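Local coordinates for protein-tyrosine-phosphatase (Shewanella sp., PDB 2Z72) that hydrolyses phosphotyrosine in proteins, is active in the cold, and probably works with a pair of zinc ions held in a calcineurin-like phosphoesterase fold, at residues Thr112-Asp117 and Val284-Gln289; Leu76-Gly81 and Tyr205-Ile210; Arg291-Phe296 and Val300-Ser305; Glu151-Gly156 and Pro254-Gly259; Gly81-Leu86 and Leu126-Gln131. All coordinates share one frame; numbering follows the deposited sequence. Where two conformers were deposited one is given.

Interactions 1, 2, 4 and 5 are buried; interaction 3, farthest from the centre of the chain, is only partly so. Interactions 1 and 2 are two halves of one site: loops at the ends of core strands bring carboxylates and imidazoles to the same two zinc ions and bridging water, and Thr112 hydrogen-bonds to both Ser77 and His207. Interaction 4, beside them, ties a helix to a loop through a hydrogen bond, a water and a sulfur-aromatic contact. Interaction 5 is purely apolar packing of helices 83-92 and 122-138; it shares Gly81 with interaction 2. Interaction 3 rests on backbone hydrogen bonds at a sheet edge, yet Val303 and Asp304 still touch the loops of interactions 1 and 2.

Interaction 1: Thr112-Asp117 and Val284-Gln289; sequences TGDIFD and VGHTSQ. With ZN (zinc ion), chain C; ZN (zinc ion), chain B.
The dinuclear zinc site of the calcineurin-like phosphoesterase fold joins Asp114 to His286 through metal rather than through direct contact. Asp114 OD1 bridges both ions, 2.2 Å from the chain B zinc and 2.3 Å from the chain C zinc, a task suited to a carboxylate oxygen; OD2 has His150 as its polar partner. His286 ND1 binds the chain C zinc at 2.1 Å; a chi1 of -174° points the ring opposite its own amide N and toward the ion. Asp114 OD1 sits near the plane of this ring, at its edge, 4.4 Å from ND1. The sequence around Asp114, Gly-Asp-Ile-Phe-Asp, fits the family's GDxxD motif, and Gly285-His286 probably corresponds to the start of its GHxH motif. Water 1 also bridges the zincs and donates to His286 O at 3.1 Å, so this residue holds the site by ring and by backbone. Behind the metals Thr112 OG1, hydrogen-bonded to Ser77, lies 3.8 Å from Gly285 N. A side chain on Gly285 would press on that hydroxyl, and the backbone angles of Gly113 likewise suit glycine. Asp78, His80 and water 2 complete the chain B zinc, Asn149 and His207 the chain C zinc.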
# COMPACT_ATOMS: atom_id res chain seq x y z
N THR A 112 2.47 2.54 2.73
CA THR A 112 1.39 2.66 3.72
C THR A 112 0.02 2.87 3.09
O THR A 112 -0.74 3.74 3.56
CB THR A 112 1.69 3.76 4.75
OG1 THR A 112 1.91 4.99 4.11
CG2 THR A 112 2.99 3.44 5.53
N GLY A 113 -0.32 2.08 2.07
CA GLY A 113 -1.69 2.06 1.54
C GLY A 113 -1.95 2.95 0.34
O GLY A 113 -1.13 3.74 -0.12
N ASP A 114 -3.15 2.75 -0.19
CA ASP A 114 -3.76 3.59 -1.25
C ASP A 114 -3.04 3.52 -2.56
O ASP A 114 -2.74 4.51 -3.23
CB ASP A 114 -3.97 5.03 -0.78
CG ASP A 114 -5.24 5.22 0.02
OD1 ASP A 114 -5.56 6.48 0.25
OD2 ASP A 114 -5.87 4.25 0.44
N ILE A 115 -2.84 2.26 -3.02
CA ILE A 115 -2.55 1.98 -4.42
C ILE A 115 -3.76 2.27 -5.29
O ILE A 115 -3.66 2.86 -6.36
CB ILE A 115 -2.11 0.52 -4.62
CG1 ILE A 115 -0.72 0.30 -4.04
CG2 ILE A 115 -2.19 0.15 -6.10
CD1 ILE A 115 -0.25 -1.13 -4.03
N PHE A 116 -4.93 1.81 -4.85
CA PHE A 116 -6.16 1.96 -5.64
C PHE A 116 -6.63 3.42 -5.72
O PHE A 116 -6.37 4.24 -4.86
CB PHE A 116 -7.28 1.16 -5.04
CG PHE A 116 -7.17 -0.33 -5.23
CD1 PHE A 116 -6.59 -1.15 -4.28
CD2 PHE A 116 -7.67 -0.89 -6.38
CE1 PHE A 116 -6.53 -2.50 -4.50
CE2 PHE A 116 -7.60 -2.23 -6.58
CZ PHE A 116 -7.05 -3.05 -5.65
N ASP A 117 -7.38 3.65 -6.80
CA ASP A 117 -8.30 4.75 -7.05
C ASP A 117 -7.59 6.01 -7.52
O ASP A 117 -6.39 6.21 -7.36
CB ASP A 117 -9.17 5.00 -5.81
CG ASP A 117 -10.19 3.92 -5.55
OD1 ASP A 117 -10.81 3.97 -4.44
OD2 ASP A 117 -10.40 3.06 -6.44
N VAL A 284 2.77 8.13 8.45
CA VAL A 284 1.43 7.99 7.92
C VAL A 284 1.33 8.56 6.49
O VAL A 284 2.11 9.45 6.10
CB VAL A 284 0.38 8.72 8.78
CG1 VAL A 284 0.41 8.16 10.19
CG2 VAL A 284 0.63 10.23 8.82
N GLY A 285 0.37 8.03 5.78
CA GLY A 285 -0.00 8.56 4.46
C GLY A 285 -1.31 9.32 4.55
O GLY A 285 -1.48 10.13 5.51
N HIS A 286 -2.22 9.07 3.62
CA HIS A 286 -3.62 9.41 3.57
C HIS A 286 -3.96 10.87 3.37
O HIS A 286 -4.89 11.16 2.62
CB HIS A 286 -4.36 8.87 4.82
CG HIS A 286 -5.83 9.02 4.86
ND1 HIS A 286 -6.73 8.51 3.98
CD2 HIS A 286 -6.60 9.62 5.82
CE1 HIS A 286 -7.93 8.84 4.39
NE2 HIS A 286 -7.92 9.52 5.52
N THR A 287 -3.32 11.75 4.09
CA THR A 287 -3.51 13.18 4.05
C THR A 287 -2.37 13.81 3.24
O THR A 287 -1.24 13.88 3.71
CB THR A 287 -3.62 13.76 5.47
OG1 THR A 287 -4.60 13.05 6.21
CG2 THR A 287 -4.05 15.24 5.38
N SER A 288 -2.72 14.24 2.00
CA SER A 288 -1.69 14.53 1.02
C SER A 288 -0.95 15.84 1.34
O SER A 288 -1.57 16.86 1.60
CB SER A 288 -2.28 14.62 -0.37
OG SER A 288 -3.08 13.47 -0.63
N GLN A 289 0.34 15.76 1.23
CA GLN A 289 1.27 16.88 1.41
C GLN A 289 2.05 17.19 0.13
O GLN A 289 2.09 16.39 -0.81
CB GLN A 289 2.29 16.54 2.52
CG GLN A 289 1.64 16.13 3.81
CD GLN A 289 0.65 17.12 4.35
OE1 GLN A 289 -0.49 16.77 4.75
NE2 GLN A 289 1.08 18.33 4.38
ZN ZN C . -6.26 7.37 2.24
ZN ZN B . -4.85 8.39 -0.50
O HOH W 1 -6.06 8.87 0.98
O HOH W 2 -4.22 10.37 -0.89

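Interaction 2: Leu76-Gly81 and Tyr205-Ile210; sequences LSDVHG and YMHGGI. With ZN (zinc ion), chain B; ZN (zinc ion), chain C.
Asp78 OD1 meets the edge of the His207 ring beside the zinc pair, each residue bound to a different ion. Asp78 and His80 form the DxH signature of the metallophosphoesterase fold, in the loop after strand 72-76, while His207 follows strand 203-206. Asp78 OD1 binds the chain B zinc at 2.0 Å and at the same time lies in the plane of the His207 imidazole, 3.1 Å from CE1. Carboxylate and ring are turned 32° from each other, and the CE1-H, probably polarised by the zinc on NE2, faces the oxygen. With CG anti to the backbone N (chi1 -177°), His207 sends its NE2 to the chain C zinc, also at 2.0 Å, and its ND1 is hydrogen-bonded to Thr112 O, which fixes the rotation of the ring. Ser77 works in the second shell: its hydroxyl donates to Asp78 OD2 at 2.6 Å, arriving 42° above the carboxylate plane, and also pairs with Thr112 OG1. OD2 takes a further bond from the amide of His286, so the metal-binding aspartate has little freedom to turn. Replacing Ser77 by alanine would probably leave Asp78 OD2 and the Thr112 hydroxyl each short of a partner and let the carboxylate shift at the metal. A small polar residue suits this spot, buried among Asp78, Thr112 and His207; Ser77 OG lies 4.0 Å from His207 ND1.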
# COMPACT_ATOMS: atom_id res chain seq x y z
N LEU A 76 6.73 5.18 1.71
CA LEU A 76 6.01 5.99 0.74
C LEU A 76 4.58 5.54 0.73
O LEU A 76 4.22 4.53 1.33
CB LEU A 76 6.65 5.98 -0.66
CG LEU A 76 6.57 4.62 -1.41
CD1 LEU A 76 7.02 4.82 -2.85
CD2 LEU A 76 7.42 3.54 -0.80
N SER A 77 3.69 6.27 0.05
CA SER A 77 2.26 6.00 0.20
C SER A 77 1.44 6.69 -0.86
O SER A 77 1.89 7.58 -1.56
CB SER A 77 1.83 6.61 1.54
OG SER A 77 0.61 6.07 1.99
N ASP A 78 0.19 6.26 -0.98
CA ASP A 78 -0.85 6.96 -1.74
C ASP A 78 -0.46 7.15 -3.20
O ASP A 78 -0.61 8.21 -3.80
CB ASP A 78 -1.20 8.29 -1.07
CG ASP A 78 -1.87 8.08 0.29
OD1 ASP A 78 -3.11 8.01 0.38
OD2 ASP A 78 -1.11 7.92 1.28
N VAL A 79 0.02 6.05 -3.81
CA VAL A 79 0.33 6.10 -5.24
C VAL A 79 -0.93 6.35 -6.09
O VAL A 79 -0.82 6.99 -7.12
CB VAL A 79 1.07 4.81 -5.61
CG1 VAL A 79 1.23 4.64 -7.10
CG2 VAL A 79 2.43 4.73 -4.91
N HIS A 80 -2.08 5.82 -5.67
CA HIS A 80 -3.35 6.15 -6.35
C HIS A 80 -3.25 5.97 -7.84
O HIS A 80 -3.52 6.85 -8.66
CB HIS A 80 -3.82 7.56 -5.96
CG HIS A 80 -4.42 7.55 -4.58
ND1 HIS A 80 -5.49 6.78 -4.25
CD2 HIS A 80 -4.14 8.27 -3.46
CE1 HIS A 80 -5.81 6.98 -2.98
NE2 HIS A 80 -5.00 7.90 -2.44
N GLY A 81 -2.73 4.80 -8.27
CA GLY A 81 -2.71 4.43 -9.65
C GLY A 81 -1.72 5.17 -10.53
O GLY A 81 -1.89 5.12 -11.77
N TYR A 205 3.83 2.46 11.65
CA TYR A 205 3.42 2.78 10.27
C TYR A 205 1.96 2.36 10.10
O TYR A 205 1.58 1.23 10.37
CB TYR A 205 4.23 1.99 9.28
CG TYR A 205 5.71 2.24 9.28
CD1 TYR A 205 6.54 1.61 10.19
CD2 TYR A 205 6.28 3.11 8.36
CE1 TYR A 205 7.90 1.83 10.21
CE2 TYR A 205 7.64 3.34 8.39
CZ TYR A 205 8.48 2.69 9.31
OH TYR A 205 9.82 2.99 9.30
N MET A 206 1.15 3.26 9.52
CA MET A 206 -0.19 2.94 9.09
C MET A 206 -0.66 4.06 8.15
O MET A 206 -0.04 5.09 7.99
CB MET A 206 -1.11 2.75 10.29
CG MET A 206 -1.65 3.96 11.04
SD MET A 206 -0.43 5.02 11.82
CE MET A 206 0.42 3.79 12.83
N HIS A 207 -1.82 3.80 7.53
CA HIS A 207 -2.25 4.72 6.49
C HIS A 207 -2.68 6.09 7.01
O HIS A 207 -2.21 7.11 6.49
CB HIS A 207 -3.38 4.05 5.71
CG HIS A 207 -3.83 4.90 4.56
ND1 HIS A 207 -2.99 5.16 3.50
CD2 HIS A 207 -4.97 5.56 4.31
CE1 HIS A 207 -3.60 5.97 2.67
NE2 HIS A 207 -4.84 6.24 3.10
N GLY A 208 -3.58 6.13 7.97
CA GLY A 208 -4.19 7.37 8.46
C GLY A 208 -3.56 7.90 9.71
O GLY A 208 -2.97 8.99 9.76
N GLY A 209 -3.65 7.11 10.79
CA GLY A 209 -3.06 7.48 12.08
C GLY A 209 -3.83 6.80 13.17
O GLY A 209 -4.88 6.27 13.01
N ILE A 210 -3.23 6.85 14.41
CA ILE A 210 -3.81 6.23 15.58
C ILE A 210 -4.35 7.34 16.48
O ILE A 210 -3.60 8.20 16.93
CB ILE A 210 -2.79 5.34 16.29
CG1 ILE A 210 -2.06 4.38 15.36
CG2 ILE A 210 -3.48 4.61 17.47
CD1 ILE A 210 -2.95 3.33 14.74
ZN ZN B . -4.85 8.39 -0.50
ZN ZN C . -6.26 7.37 2.24
O HOH W 2 -4.22 10.37 -0.89
O HOH W 1 -6.06 8.87 0.98

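Interaction 3: Arg291-Phe296 and Val300-Ser305; sequences RVLGLF and VIAVDS
Val300 O is gripped twice from the opposing strand. Leu295 N donates to Val300 O at 2.8 Å in an almost straight bond (171° at the hydrogen), and Gly294 CA makes a C-H...O contact with Val300 O at 3.3 Å. Leu293 O is held in the same way, by Ala302 N at 2.8 Å and by the CA-H of Ile301. With the reciprocal bonds from Leu293 N and Val300 N, this gives the antiparallel ladder of a beta hairpin, in which Leu293-Ala302 and Leu295-Val300 are hydrogen-bonded pairs flanking the non-hydrogen-bonded pair Gly294-Ile301. The hairpin closes one side of a mixed sheet: strand 300-302 joins 281-284, and 293-295 is outermost. On the face of the two leucines, Leu293 CG stands between its backbone N and carbonyl carbon (chi1 55°), and its CD1 reaches Ala302 CB at 4.0 Å; the small alanine leaves room for that branch. Leu293 CD2, in turn, lies over the centre of the Arg291 guanidinium. Gly294 suits the other face, since a side chain there would probably press on Ile301 CD1, which in the conformer given sits 3.8 Å from Gly294 CA. Next to it Val292 CG1 meets Ile301 CG2 obliquely at 4.0 Å. Backbone bonding thus sets the register, and apolar side chains pack beside those bonds on a strand pair that is only partly buried.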
# COMPACT_ATOMS: atom_id res chain seq x y z
N ARG A 291 5.19 17.38 -0.09
CA ARG A 291 6.50 16.75 0.03
C ARG A 291 6.45 15.84 1.22
O ARG A 291 5.53 15.94 2.04
CB ARG A 291 7.67 17.75 0.20
CG ARG A 291 7.50 18.71 1.35
CD ARG A 291 8.72 19.62 1.54
NE ARG A 291 8.60 20.23 2.87
CZ ARG A 291 7.83 21.27 3.14
NH1 ARG A 291 7.11 21.88 2.17
NH2 ARG A 291 7.81 21.67 4.39
N VAL A 292 7.42 14.94 1.35
CA VAL A 292 7.61 14.21 2.63
C VAL A 292 8.03 15.26 3.68
O VAL A 292 8.89 16.08 3.42
CB VAL A 292 8.63 13.11 2.46
CG1 VAL A 292 9.23 12.66 3.81
CG2 VAL A 292 8.05 11.92 1.73
N LEU A 293 7.36 15.25 4.82
CA LEU A 293 7.69 16.28 5.80
C LEU A 293 7.37 15.72 7.18
O LEU A 293 6.50 14.85 7.38
CB LEU A 293 6.93 17.53 5.53
CG LEU A 293 5.40 17.44 5.43
CD1 LEU A 293 4.68 17.44 6.76
CD2 LEU A 293 4.99 18.64 4.60
N GLY A 294 8.03 16.36 8.12
CA GLY A 294 7.76 16.08 9.52
C GLY A 294 6.90 17.12 10.21
O GLY A 294 6.95 18.31 9.83
N LEU A 295 6.13 16.62 11.18
CA LEU A 295 5.33 17.46 12.08
C LEU A 295 5.69 17.11 13.52
O LEU A 295 6.18 16.02 13.85
CB LEU A 295 3.84 17.18 11.83
CG LEU A 295 3.32 17.61 10.45
CD1 LEU A 295 1.87 17.22 10.41
CD2 LEU A 295 3.44 19.10 10.28
N PHE A 296 5.46 18.07 14.40
CA PHE A 296 5.64 17.85 15.85
C PHE A 296 7.06 17.39 16.16
O PHE A 296 7.30 16.36 16.73
CB PHE A 296 4.62 16.88 16.41
CG PHE A 296 3.20 17.29 16.11
CD1 PHE A 296 2.45 16.60 15.18
CD2 PHE A 296 2.65 18.37 16.73
CE1 PHE A 296 1.15 16.98 14.92
CE2 PHE A 296 1.35 18.79 16.49
CZ PHE A 296 0.60 18.10 15.54
N VAL A 300 5.82 12.87 13.85
CA VAL A 300 4.98 12.34 12.77
C VAL A 300 5.71 12.66 11.47
O VAL A 300 6.11 13.80 11.25
CB VAL A 300 3.57 12.94 12.75
CG1 VAL A 300 2.84 12.58 11.44
CG2 VAL A 300 2.70 12.47 13.91
N ILE A 301 5.83 11.66 10.61
CA ILE A 301 6.32 11.92 9.25
C ILE A 301 5.20 11.56 8.29
O ILE A 301 4.72 10.45 8.27
CB ILE A 301 7.60 11.19 8.87
CG1 ILE A 301 8.68 11.24 9.98
CG2 ILE A 301 8.13 11.74 7.56
CD1 ILE A 301 9.26 12.62 10.23
N ALA A 302 4.84 12.59 7.48
CA ALA A 302 3.82 12.45 6.45
C ALA A 302 4.48 12.00 5.18
O ALA A 302 5.40 12.64 4.66
CB ALA A 302 3.15 13.82 6.23
N VAL A 303 4.04 10.85 4.64
CA VAL A 303 4.63 10.29 3.44
C VAL A 303 3.61 10.13 2.30
O VAL A 303 3.95 9.48 1.32
CB VAL A 303 5.37 8.96 3.73
CG1 VAL A 303 6.52 9.20 4.72
CG2 VAL A 303 4.46 7.86 4.24
N ASP A 304 2.47 10.79 2.40
CA ASP A 304 1.67 11.02 1.20
C ASP A 304 2.21 12.31 0.61
O ASP A 304 1.92 13.39 1.15
CB ASP A 304 0.20 11.06 1.50
CG ASP A 304 -0.66 11.33 0.26
OD1 ASP A 304 -1.89 11.23 0.41
OD2 ASP A 304 -0.08 11.64 -0.81
N SER A 305 2.99 12.20 -0.43
CA SER A 305 3.62 13.31 -1.11
C SER A 305 2.93 13.74 -2.37
O SER A 305 3.54 14.32 -3.27
CB SER A 305 5.05 12.90 -1.39
OG SER A 305 4.93 11.82 -2.26

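Interaction 4: Glu151-Gly156 and Pro254-Gly259; sequences EQMVLG and PTWYRG
Gln152 and Thr255 reach toward each other from opposite directions, whereas Met153 and Trp256, next to them, cross at about a right angle. The extended Gln152 chain beyond CG spans the gap and delivers the amide: Thr255 OG1 donates to Gln152 OE1 at 2.8 Å, tilted 28° from the carbonyl plane. Thr255 CG2 rests beside the other half of the amide, 3.6 Å from Gln152 NE2, so the threonine offers one polar and one apolar branch to the same group. OE1 accepts a second bond, from water 3 at 2.7 Å, and this water accepts from Trp256 NE1 at 3.0 Å while lying in the plane of the indole at its edge. With alanine at Gln152 the Thr255 hydroxyl would probably lose its acceptor and water 3 its tie to the helix. In the conformer given, Met153 bends at its last torsion (chi3 -73°), which carries CE to within 3.6 Å of Trp256 CH2. Its SD stands at the indole edge, 5.0 Å from the centroid of the six-membered ring, a Met-aromatic contact. Helix 149-156 begins within the family's GNH(D/E) motif, here Gly148 to Glu151, at the zinc ligand Asn149; the loop's Arg258 bonds to His286 O. The direct hydrogen bond and water bridge, with the methionine's packing beside them, therefore join two elements bordering the dinuclear zinc site.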
# COMPACT_ATOMS: atom_id res chain seq x y z
N GLU A 151 -7.93 0.56 -0.43
CA GLU A 151 -7.97 -0.89 -0.52
C GLU A 151 -9.23 -1.44 0.12
O GLU A 151 -9.89 -2.32 -0.41
CB GLU A 151 -6.73 -1.55 0.08
CG GLU A 151 -5.46 -1.44 -0.72
CD GLU A 151 -4.96 -0.03 -0.88
OE1 GLU A 151 -4.58 0.36 -1.98
OE2 GLU A 151 -4.93 0.67 0.17
N GLN A 152 -9.55 -0.92 1.33
CA GLN A 152 -10.72 -1.39 2.03
C GLN A 152 -12.02 -1.06 1.27
O GLN A 152 -12.91 -1.89 1.12
CB GLN A 152 -10.80 -0.79 3.45
CG GLN A 152 -9.63 -1.23 4.33
CD GLN A 152 -9.55 -0.48 5.65
OE1 GLN A 152 -10.05 0.65 5.76
NE2 GLN A 152 -8.94 -1.12 6.64
N MET A 153 -12.08 0.15 0.75
CA MET A 153 -13.26 0.58 -0.01
C MET A 153 -13.46 -0.31 -1.23
O MET A 153 -14.53 -0.87 -1.45
CB MET A 153 -13.14 2.04 -0.42
CG MET A 153 -13.67 2.91 0.72
SD MET A 153 -13.89 4.63 0.26
CE MET A 153 -12.22 5.23 0.17
N VAL A 154 -12.42 -0.48 -2.06
CA VAL A 154 -12.53 -1.28 -3.26
C VAL A 154 -12.94 -2.68 -2.92
O VAL A 154 -13.87 -3.25 -3.53
CB VAL A 154 -11.24 -1.24 -4.09
CG1 VAL A 154 -11.22 -2.31 -5.14
CG2 VAL A 154 -11.09 0.17 -4.71
N LEU A 155 -12.25 -3.33 -1.99
CA LEU A 155 -12.52 -4.72 -1.72
C LEU A 155 -13.95 -4.87 -1.17
O LEU A 155 -14.59 -5.89 -1.44
CB LEU A 155 -11.48 -5.34 -0.79
CG LEU A 155 -10.27 -5.95 -1.50
CD1 LEU A 155 -9.55 -5.10 -2.47
CD2 LEU A 155 -9.38 -6.50 -0.35
N GLY A 156 -14.43 -3.86 -0.46
CA GLY A 156 -15.75 -3.90 0.12
C GLY A 156 -16.88 -3.41 -0.76
O GLY A 156 -18.04 -3.48 -0.30
N PRO A 254 -7.62 3.60 12.18
CA PRO A 254 -6.29 3.68 11.61
C PRO A 254 -6.17 4.03 10.14
O PRO A 254 -5.12 4.55 9.76
CB PRO A 254 -5.75 2.25 11.89
CG PRO A 254 -6.42 1.83 13.18
CD PRO A 254 -7.81 2.45 13.10
N THR A 255 -7.16 3.70 9.32
CA THR A 255 -7.03 3.96 7.89
C THR A 255 -7.74 5.22 7.41
O THR A 255 -7.53 5.60 6.26
CB THR A 255 -7.53 2.77 7.07
OG1 THR A 255 -8.88 2.52 7.42
CG2 THR A 255 -6.68 1.54 7.32
N TRP A 256 -8.43 5.93 8.29
CA TRP A 256 -9.08 7.19 7.91
C TRP A 256 -8.67 8.36 8.76
O TRP A 256 -8.88 9.51 8.37
CB TRP A 256 -10.60 7.06 7.98
CG TRP A 256 -11.23 6.28 6.90
CD1 TRP A 256 -11.44 4.92 6.85
CD2 TRP A 256 -11.76 6.79 5.69
NE1 TRP A 256 -12.07 4.56 5.71
CE2 TRP A 256 -12.29 5.69 4.95
CE3 TRP A 256 -11.89 8.04 5.12
CZ2 TRP A 256 -12.90 5.84 3.71
CZ3 TRP A 256 -12.48 8.19 3.90
CH2 TRP A 256 -12.99 7.09 3.19
N TYR A 257 -8.14 8.15 9.98
CA TYR A 257 -7.92 9.23 10.91
C TYR A 257 -6.97 10.27 10.36
O TYR A 257 -5.90 9.93 9.89
CB TYR A 257 -7.31 8.64 12.17
CG TYR A 257 -7.09 9.62 13.31
CD1 TYR A 257 -8.15 10.37 13.85
CD2 TYR A 257 -5.81 9.76 13.86
CE1 TYR A 257 -7.92 11.24 14.92
CE2 TYR A 257 -5.62 10.64 14.92
CZ TYR A 257 -6.66 11.38 15.43
OH TYR A 257 -6.41 12.22 16.49
N ARG A 258 -7.40 11.53 10.46
CA ARG A 258 -6.60 12.64 10.01
C ARG A 258 -6.20 13.61 11.12
O ARG A 258 -5.77 14.73 10.86
CB ARG A 258 -7.27 13.48 8.89
CG ARG A 258 -7.44 12.63 7.66
CD ARG A 258 -7.77 13.55 6.51
NE ARG A 258 -8.33 12.87 5.40
CZ ARG A 258 -7.91 12.42 4.28
NH1 ARG A 258 -8.54 11.81 3.26
NH2 ARG A 258 -6.61 12.58 4.05
N GLY A 259 -6.36 13.17 12.36
CA GLY A 259 -6.15 14.04 13.50
C GLY A 259 -4.75 14.60 13.55
O GLY A 259 -4.54 15.72 14.08
O HOH W 3 -12.59 1.61 5.41

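Interaction 5: Gly81-Leu86 and Leu126-Gln131; sequences GQYDVL and LWFMYQ
Tyr83 turns the edge of its ring toward the face of Phe128 in an offset edge-to-face pair, centroids 5.8 Å apart and planes at 70°. Both rings take the same first torsion: a chi1 of 173° in Tyr83 and 170° in Phe128 swings each ring to the far side of CB from its own N and sends it into the space between helices 83-92 and 122-138. The leading atom is Tyr83 CE2, 3.7 Å from Phe128 CB. One turn along, Leu86 shares this torsion, and its CD2 branch meets Phe128 CD2 obliquely at 3.9 Å. The same Leu86 CD2 lies 4.3 Å from Met129 SD, one leucine methyl touching both the ring and the thioether, which lie side by side. Beneath them Leu86 and Met129 both rest on Met111 of strand 108-111. Contact here is wholly apolar and aromatic; its hold probably depends on shape and on the weak electrostatics of C-H edge against ring face, with no polar bond to direct how the helices pack.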
# COMPACT_ATOMS: atom_id res chain seq x y z
N GLY A 81 -2.73 4.80 -8.27
CA GLY A 81 -2.71 4.43 -9.65
C GLY A 81 -1.72 5.17 -10.53
O GLY A 81 -1.89 5.12 -11.77
N GLN A 82 -0.74 5.83 -9.98
CA GLN A 82 0.27 6.58 -10.75
C GLN A 82 1.57 5.77 -10.84
O GLN A 82 2.53 6.00 -10.12
CB GLN A 82 0.47 7.95 -10.15
CG GLN A 82 -0.76 8.80 -10.19
CD GLN A 82 -1.20 9.23 -11.57
OE1 GLN A 82 -2.42 9.57 -11.74
NE2 GLN A 82 -0.35 9.29 -12.54
N TYR A 83 1.56 4.77 -11.71
CA TYR A 83 2.69 3.89 -11.91
C TYR A 83 3.93 4.59 -12.40
O TYR A 83 5.05 4.41 -11.88
CB TYR A 83 2.32 2.75 -12.87
CG TYR A 83 3.49 1.88 -13.26
CD1 TYR A 83 4.03 1.88 -14.51
CD2 TYR A 83 4.04 1.01 -12.30
CE1 TYR A 83 5.08 1.07 -14.87
CE2 TYR A 83 5.11 0.19 -12.66
CZ TYR A 83 5.62 0.22 -13.92
OH TYR A 83 6.69 -0.62 -14.20
N ASP A 84 3.80 5.47 -13.41
CA ASP A 84 4.95 6.13 -13.95
C ASP A 84 5.66 6.93 -12.89
O ASP A 84 6.92 6.95 -12.83
CB ASP A 84 4.57 7.06 -15.12
CG ASP A 84 3.91 6.36 -16.29
OD1 ASP A 84 4.15 5.15 -16.50
OD2 ASP A 84 3.17 7.07 -17.00
N VAL A 85 4.92 7.66 -12.06
CA VAL A 85 5.55 8.45 -11.00
C VAL A 85 6.24 7.55 -9.97
O VAL A 85 7.39 7.83 -9.59
CB VAL A 85 4.51 9.34 -10.31
CG1 VAL A 85 5.08 10.10 -9.12
CG2 VAL A 85 3.90 10.34 -11.30
N LEU A 86 5.58 6.49 -9.56
CA LEU A 86 6.22 5.56 -8.65
C LEU A 86 7.52 5.01 -9.18
O LEU A 86 8.55 4.94 -8.49
CB LEU A 86 5.23 4.42 -8.36
CG LEU A 86 5.76 3.26 -7.53
CD1 LEU A 86 6.16 3.73 -6.13
CD2 LEU A 86 4.74 2.12 -7.47
N LEU A 126 -0.20 -2.49 -9.01
CA LEU A 126 -0.39 -3.71 -8.24
C LEU A 126 0.58 -4.79 -8.63
O LEU A 126 1.23 -5.42 -7.78
CB LEU A 126 -1.86 -4.17 -8.41
CG LEU A 126 -2.93 -3.33 -7.70
CD1 LEU A 126 -4.29 -3.71 -8.21
CD2 LEU A 126 -2.91 -3.52 -6.18
N TRP A 127 0.70 -5.06 -9.94
CA TRP A 127 1.58 -6.15 -10.36
C TRP A 127 3.05 -5.80 -10.13
O TRP A 127 3.85 -6.71 -9.89
CB TRP A 127 1.31 -6.57 -11.82
CG TRP A 127 0.02 -7.29 -11.97
CD1 TRP A 127 -1.11 -6.90 -12.59
CD2 TRP A 127 -0.24 -8.61 -11.43
NE1 TRP A 127 -2.06 -7.87 -12.49
CE2 TRP A 127 -1.57 -8.93 -11.79
CE3 TRP A 127 0.50 -9.55 -10.69
CZ2 TRP A 127 -2.15 -10.14 -11.43
CZ3 TRP A 127 -0.09 -10.74 -10.34
CH2 TRP A 127 -1.40 -11.04 -10.71
N PHE A 128 3.42 -4.54 -10.24
CA PHE A 128 4.75 -4.12 -9.92
C PHE A 128 5.02 -4.40 -8.44
O PHE A 128 6.09 -4.94 -8.11
CB PHE A 128 4.95 -2.64 -10.24
CG PHE A 128 6.25 -2.08 -9.72
CD1 PHE A 128 7.46 -2.38 -10.30
CD2 PHE A 128 6.23 -1.25 -8.62
CE1 PHE A 128 8.65 -1.88 -9.79
CE2 PHE A 128 7.42 -0.74 -8.11
CZ PHE A 128 8.64 -1.03 -8.71
N MET A 129 4.11 -4.03 -7.57
CA MET A 129 4.33 -4.23 -6.13
C MET A 129 4.33 -5.70 -5.77
O MET A 129 5.06 -6.08 -4.84
CB MET A 129 3.31 -3.43 -5.33
CG MET A 129 3.47 -1.92 -5.38
SD MET A 129 5.11 -1.33 -4.93
CE MET A 129 5.18 -1.90 -3.24
N TYR A 130 3.55 -6.53 -6.46
CA TYR A 130 3.56 -7.97 -6.25
C TYR A 130 4.95 -8.52 -6.58
O TYR A 130 5.57 -9.27 -5.84
CB TYR A 130 2.46 -8.54 -7.09
CG TYR A 130 2.21 -10.03 -7.07
CD1 TYR A 130 3.05 -10.90 -7.74
CD2 TYR A 130 1.14 -10.59 -6.40
CE1 TYR A 130 2.85 -12.27 -7.74
CE2 TYR A 130 0.89 -11.95 -6.41
CZ TYR A 130 1.75 -12.78 -7.10
OH TYR A 130 1.56 -14.16 -7.17
N GLN A 131 5.46 -8.16 -7.77
CA GLN A 131 6.80 -8.60 -8.16
C GLN A 131 7.83 -8.08 -7.16
O GLN A 131 8.74 -8.83 -6.76
CB GLN A 131 7.10 -8.12 -9.58
CG GLN A 131 8.49 -8.44 -10.05
CD GLN A 131 8.57 -8.14 -11.53
OE1 GLN A 131 9.04 -7.06 -11.90
NE2 GLN A 131 8.12 -9.04 -12.38